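Side-chain contacts in amino acid ABC transporter, periplasmic amino acid-binding protein (Brucella ovis, PDB 4Z9N), which binds glutathione between its two lobes and probably delivers amino acids or small peptides to an ABC transporter for import: residues 114-119 with 128-133; 161-166 with 176-181. All blocks are in the same frame, centred on the assembly; numbering follows the deposited sequence.

Interaction 1 (114-119 with 128-133); sequences FMINSK and LQLSGA
Leu130 packs with its two methyl branches against Phe114 and Ile116, packing the loop 128-133 against one side of strand 101-117 in the second lobe of this periplasmic-binding-protein fold. Phe114 and Ile116 lie at alternate positions of strand 101-117, so both face the loop, while Met115 between them turns to the other side and rests on strand 201-203.

The contact across the segments is purely apolar. CD1 of Leu130 meets the base of the aromatic side chain at an oblique angle, 4.1 Å from Phe114 CD2 and equally close to Phe114 CG. The other branch, Leu130 CD2, lies 4.2 Å from Ile116 CG2. With its CG anti to the carbonyl carbon (chi1 -69°), Leu130 sends this fork inward, and a forked residue suits a place where two neighbours must be reached at once. Phe114 also packs on Met147 and Phe151 of helix 142-153, and Ile116 on Ile124.

Polar bonds shape the chain on either segment. A type II turn runs from Leu130 to Ala133, closed by Ala133 N to Leu130 O at 3.0 Å; Gly132 takes the positive phi (87°) that glycine tolerates without strain. Where the strand ends, Asn117 forms an Asx turn, its OD1 accepting in the carbonyl plane from Lys119 N at 2.8 Å.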
loop_
_atom_site.group_PDB
_atom_site.type_symbol
_atom_site.label_atom_id
_atom_site.label_comp_id
_atom_site.label_asym_id
_atom_site.label_seq_id
_atom_site.Cartn_x
_atom_site.Cartn_y
_atom_site.Cartn_z
ATOM N N PHE D 114 0.650 12.961 21.761
ATOM C CA PHE D 114 0.117 13.765 22.862
ATOM C C PHE D 114 0.699 15.171 22.846
ATOM O O PHE D 114 1.880 15.350 22.571
ATOM C CB PHE D 114 0.429 13.115 24.213
ATOM C CG PHE D 114 -0.212 11.785 24.398
ATOM C CD1 PHE D 114 0.425 10.627 23.959
ATOM C CD2 PHE D 114 -1.467 11.690 24.979
ATOM C CE1 PHE D 114 -0.170 9.398 24.119
ATOM C CE2 PHE D 114 -2.079 10.459 25.143
ATOM C CZ PHE D 114 -1.426 9.310 24.711
ATOM N N MET D 115 -0.128 16.161 23.158
ATOM C CA MET D 115 0.326 17.553 23.216
ATOM C C MET D 115 0.010 18.158 24.580
ATOM O O MET D 115 -1.063 17.900 25.137
ATOM C CB MET D 115 -0.327 18.365 22.101
ATOM C CG MET D 115 0.165 19.810 21.991
ATOM S SD MET D 115 -0.378 20.566 20.437
ATOM C CE MET D 115 -2.149 20.661 20.702
ATOM N N ILE D 116 0.944 18.949 25.111
ATOM C CA ILE D 116 0.748 19.651 26.376
ATOM C C ILE D 116 1.121 21.114 26.234
ATOM O O ILE D 116 1.841 21.501 25.313
ATOM C CB ILE D 116 1.575 19.036 27.521
ATOM C CG1 ILE D 116 3.067 19.063 27.166
ATOM C CG2 ILE D 116 1.102 17.629 27.854
ATOM C CD1 ILE D 116 3.991 18.949 28.345
ATOM N N ASN D 117 0.644 21.920 27.173
ATOM C CA ASN D 117 1.122 23.284 27.305
ATOM C C ASN D 117 2.339 23.233 28.206
ATOM O O ASN D 117 2.212 23.014 29.411
ATOM C CB ASN D 117 0.037 24.197 27.879
ATOM C CG ASN D 117 0.470 25.649 27.928
ATOM O OD1 ASN D 117 1.588 25.958 28.334
ATOM N ND2 ASN D 117 -0.397 26.544 27.472
ATOM N N SER D 118 3.518 23.440 27.623
ATOM C CA SER D 118 4.771 23.311 28.361
ATOM C C SER D 118 4.958 24.443 29.364
ATOM O O SER D 118 5.790 24.346 30.271
ATOM C CB SER D 118 5.961 23.261 27.398
ATOM O OG SER D 118 6.055 24.451 26.638
ATOM N N LYS D 119 4.181 25.508 29.209
ATOM C CA LYS D 119 4.219 26.598 30.175
ATOM C C LYS D 119 3.417 26.220 31.427
ATOM O O LYS D 119 3.813 26.550 32.547
ATOM C CB LYS D 119 3.694 27.894 29.550
ATOM N N LEU D 128 5.029 9.291 29.031
ATOM C CA LEU D 128 5.052 8.365 30.160
ATOM C C LEU D 128 4.982 9.110 31.494
ATOM O O LEU D 128 4.918 8.497 32.560
ATOM C CB LEU D 128 6.293 7.471 30.102
ATOM C CG LEU D 128 6.257 6.390 29.012
ATOM C CD1 LEU D 128 7.557 5.577 28.963
ATOM C CD2 LEU D 128 5.048 5.471 29.193
ATOM N N GLN D 129 4.983 10.437 31.442
ATOM C CA GLN D 129 4.856 11.213 32.668
ATOM C C GLN D 129 3.433 11.744 32.836
ATOM O O GLN D 129 3.174 12.631 33.658
ATOM C CB GLN D 129 5.863 12.356 32.680
ATOM C CG GLN D 129 7.287 11.930 32.362
ATOM C CD GLN D 129 8.190 13.117 32.150
ATOM O OE1 GLN D 129 7.855 14.031 31.403
ATOM N NE2 GLN D 129 9.347 13.115 32.805
ATOM N N LEU D 130 2.506 11.170 32.079
ATOM C CA LEU D 130 1.137 11.676 32.047
ATOM C C LEU D 130 0.155 10.897 32.915
ATOM O O LEU D 130 -1.051 11.066 32.766
ATOM C CB LEU D 130 0.618 11.701 30.606
ATOM C CG LEU D 130 1.295 12.744 29.708
ATOM C CD1 LEU D 130 0.710 12.669 28.304
ATOM C CD2 LEU D 130 1.169 14.150 30.289
ATOM N N SER D 131 0.652 10.049 33.813
ATOM C CA SER D 131 -0.241 9.304 34.699
ATOM C C SER D 131 -1.136 10.272 35.466
ATOM O O SER D 131 -0.655 11.242 36.056
ATOM C CB SER D 131 0.542 8.431 35.680
ATOM O OG SER D 131 -0.350 7.666 36.473
ATOM N N GLY D 132 -2.443 10.032 35.420
ATOM C CA GLY D 132 -3.383 10.874 36.144
ATOM C C GLY D 132 -3.865 12.111 35.407
ATOM O O GLY D 132 -4.855 12.722 35.802
ATOM N N ALA D 133 -3.162 12.494 34.342
ATOM C CA ALA D 133 -3.505 13.707 33.597
ATOM C C ALA D 133 -4.871 13.590 32.920
ATOM O O ALA D 133 -5.236 12.515 32.438
ATOM C CB ALA D 133 -2.442 13.994 32.550
#

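Interaction 2 (161-166 with 176-181); sequences VVFEKI and GRCDAY. With GSH (glutathione), chain U.
The CA atoms of Val161 and Cys178 are 7.5 Å apart, and no hydrogen bond joins their segments, because strand 134-138 lies between strands 159-163 and 180-182, parallel to both. With helix 166-174 between them, they form a beta-alpha-beta crossover that passes over that middle strand in the second lobe of the family 3 solute-binding fold.

At one end the contact centres on sulfur. Cys178 SG, in disulfide linkage with Cys136 of the middle strand, comes 3.8 Å from Val161 CB and only slightly farther from Val161 CG2. The same sulfur approaches Phe163 near the plane of the ring, 4.2 Å from Phe163 CE1; seen from the ring centroid the sulfur is 81° off the ring normal, an edge-on sulfur-aromatic contact. As a half-cystine the residue has no thiol proton to place, which suits these apolar surroundings. The ring is backed by Ala169 and Ala172 of the helix, whose small side chains admit it closely.

Toward the ligand cleft, Ile166 and Tyr181 cross at about a right angle, and Ile166 CG1 lies 3.6 Å from Tyr181 OH. That hydroxyl has its polar partner in Asn170 OD1, so it can lie against a hydrocarbon side chain without losing a hydrogen bond. Ile166 opens the helix just after its N-cap, Lys165. With CG1 anti to the backbone N (chi1 -172°), its long branch extends between the tyrosine and the bound tripeptide. Ile166 adds van der Waals contact to a ligand held by hydrogen bonds to residues such as Gln138 and Asp184: its CD1 is 3.7 Å from the amide nitrogen GSH N3 and 3.8 Å from the thiol sulfur, GSH SG2.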
loop_
_atom_site.group_PDB
_atom_site.type_symbol
_atom_site.label_atom_id
_atom_site.label_comp_id
_atom_site.label_asym_id
_atom_site.label_seq_id
_atom_site.Cartn_x
_atom_site.Cartn_y
_atom_site.Cartn_z
ATOM N N VAL D 161 -11.106 12.589 28.862
ATOM C CA VAL D 161 -12.259 13.461 28.805
ATOM C C VAL D 161 -12.737 13.418 27.364
ATOM O O VAL D 161 -12.018 13.860 26.464
ATOM C CB VAL D 161 -11.911 14.892 29.251
ATOM C CG1 VAL D 161 -13.157 15.725 29.335
ATOM C CG2 VAL D 161 -11.157 14.882 30.581
ATOM N N VAL D 162 -13.925 12.863 27.134
ATOM C CA VAL D 162 -14.367 12.564 25.776
ATOM C C VAL D 162 -15.345 13.594 25.246
ATOM O O VAL D 162 -16.331 13.949 25.915
ATOM C CB VAL D 162 -15.001 11.171 25.702
ATOM C CG1 VAL D 162 -15.539 10.918 24.304
ATOM C CG2 VAL D 162 -13.989 10.112 26.100
ATOM N N PHE D 163 -15.078 14.056 24.024
ATOM C CA PHE D 163 -15.860 15.109 23.398
ATOM C C PHE D 163 -16.504 14.667 22.107
ATOM O O PHE D 163 -15.980 13.802 21.407
ATOM C CB PHE D 163 -14.983 16.335 23.128
ATOM C CG PHE D 163 -14.500 16.984 24.365
ATOM C CD1 PHE D 163 -13.324 16.568 24.952
ATOM C CD2 PHE D 163 -15.247 17.974 24.977
ATOM C CE1 PHE D 163 -12.895 17.141 26.121
ATOM C CE2 PHE D 163 -14.811 18.557 26.148
ATOM C CZ PHE D 163 -13.629 18.136 26.718
ATOM N N GLU D 164 -17.627 15.296 21.774
ATOM C CA GLU D 164 -18.343 14.953 20.552
ATOM C C GLU D 164 -17.920 15.795 19.356
ATOM O O GLU D 164 -18.101 15.380 18.220
ATOM C CB GLU D 164 -19.852 15.101 20.757
ATOM C CG GLU D 164 -20.409 14.220 21.862
ATOM C CD GLU D 164 -20.110 12.752 21.635
ATOM O OE1 GLU D 164 -20.450 12.227 20.554
ATOM O OE2 GLU D 164 -19.517 12.126 22.537
ATOM N N LYS D 165 -17.376 16.978 19.616
ATOM C CA LYS D 165 -17.015 17.915 18.554
ATOM C C LYS D 165 -15.601 18.439 18.778
ATOM O O LYS D 165 -15.175 18.606 19.915
ATOM C CB LYS D 165 -18.010 19.079 18.495
ATOM C CG LYS D 165 -19.433 18.659 18.187
ATOM C CD LYS D 165 -20.344 19.865 18.056
ATOM C CE LYS D 165 -21.514 19.560 17.131
ATOM N NZ LYS D 165 -22.604 20.565 17.250
ATOM N N ILE D 166 -14.871 18.699 17.700
ATOM C CA ILE D 166 -13.475 19.100 17.849
ATOM C C ILE D 166 -13.373 20.466 18.526
ATOM O O ILE D 166 -12.413 20.719 19.263
ATOM C CB ILE D 166 -12.731 19.083 16.498
ATOM C CG1 ILE D 166 -11.229 19.318 16.706
ATOM C CG2 ILE D 166 -13.282 20.130 15.538
ATOM C CD1 ILE D 166 -10.375 19.066 15.465
ATOM N N GLY D 176 -7.444 24.936 29.855
ATOM C CA GLY D 176 -6.739 24.293 30.946
ATOM C C GLY D 176 -7.588 23.295 31.710
ATOM O O GLY D 176 -7.122 22.683 32.668
ATOM N N ARG D 177 -8.837 23.127 31.286
ATOM C CA ARG D 177 -9.694 22.095 31.864
ATOM C C ARG D 177 -9.096 20.696 31.642
ATOM O O ARG D 177 -9.258 19.808 32.476
ATOM C CB ARG D 177 -11.107 22.177 31.281
ATOM N N CYS D 178 -8.400 20.505 30.523
ATOM C CA CYS D 178 -7.672 19.261 30.258
ATOM C C CYS D 178 -6.164 19.515 30.279
ATOM O O CYS D 178 -5.705 20.575 29.836
ATOM C CB CYS D 178 -8.047 18.669 28.902
ATOM S SG CYS D 178 -9.723 17.979 28.719
ATOM N N ASP D 179 -5.399 18.541 30.764
ATOM C CA ASP D 179 -3.949 18.679 30.866
ATOM C C ASP D 179 -3.232 18.408 29.551
ATOM O O ASP D 179 -2.134 18.914 29.324
ATOM C CB ASP D 179 -3.391 17.733 31.921
ATOM C CG ASP D 179 -3.934 18.011 33.282
ATOM O OD1 ASP D 179 -3.841 19.173 33.719
ATOM O OD2 ASP D 179 -4.446 17.069 33.909
ATOM N N ALA D 180 -3.841 17.587 28.709
ATOM C CA ALA D 180 -3.216 17.171 27.458
ATOM C C ALA D 180 -4.278 16.906 26.398
ATOM O O ALA D 180 -5.469 16.777 26.705
ATOM C CB ALA D 180 -2.354 15.931 27.672
ATOM N N TYR D 181 -3.823 16.849 25.154
ATOM C CA TYR D 181 -4.665 16.631 23.987
ATOM C C TYR D 181 -4.089 15.422 23.259
ATOM O O TYR D 181 -2.867 15.339 23.083
ATOM C CB TYR D 181 -4.645 17.875 23.085
ATOM C CG TYR D 181 -5.757 17.997 22.057
ATOM C CD1 TYR D 181 -5.882 17.079 21.016
ATOM C CD2 TYR D 181 -6.649 19.066 22.101
ATOM C CE1 TYR D 181 -6.904 17.212 20.067
ATOM C CE2 TYR D 181 -7.661 19.208 21.163
ATOM C CZ TYR D 181 -7.782 18.281 20.146
ATOM O OH TYR D 181 -8.794 18.430 19.217
HETATM N N1 GSH U . -7.423 9.204 12.370
HETATM C CA1 GSH U . -8.288 9.012 13.536
HETATM C C1 GSH U . -9.479 8.153 13.119
HETATM O O11 GSH U . -10.278 7.741 14.005
HETATM O O12 GSH U . -9.675 7.862 11.906
HETATM C CB1 GSH U . -8.826 10.346 14.081
HETATM C CG1 GSH U . -9.633 11.048 12.973
HETATM C CD1 GSH U . -10.375 12.233 13.582
HETATM O OE1 GSH U . -11.559 12.345 13.495
HETATM N N2 GSH U . -9.597 13.237 14.267
HETATM C CA2 GSH U . -10.309 14.350 14.867
HETATM C C2 GSH U . -11.048 15.198 13.821
HETATM O O2 GSH U . -10.795 15.184 12.659
HETATM C CB2 GSH U . -9.371 15.166 15.763
HETATM S SG2 GSH U . -8.138 16.093 14.808
HETATM N N3 GSH U . -12.141 16.012 14.309
HETATM C CA3 GSH U . -12.889 16.829 13.393
HETATM C C3 GSH U . -14.377 16.535 13.588
HETATM O O31 GSH U . -15.218 17.310 13.061
HETATM O O32 GSH U . -14.758 15.523 14.253
#

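Interactions 1 and 2 both reach the same sheet, since strands 101-117 and 180-182 are neighbours in it, and a probable backbone hydrogen bond, Met115 N to Tyr181 O at 2.9 Å, ties them together; Asp179 OD2 also accepts from Ser134 N, just past the 128-133 loop. In both, the faces that meet are largely apolar, but interaction 1 is buried throughout, whereas Val161 and Phe163 leave part of interaction 2 partly exposed. Interaction 1 is plain hydrocarbon packing, with the side chain of Phe114 about 13 Å from the bound glutathione. Interaction 2 adds a disulfide sulfur and a tyrosine hydroxyl, and through Ile166 it touches the ligand directly.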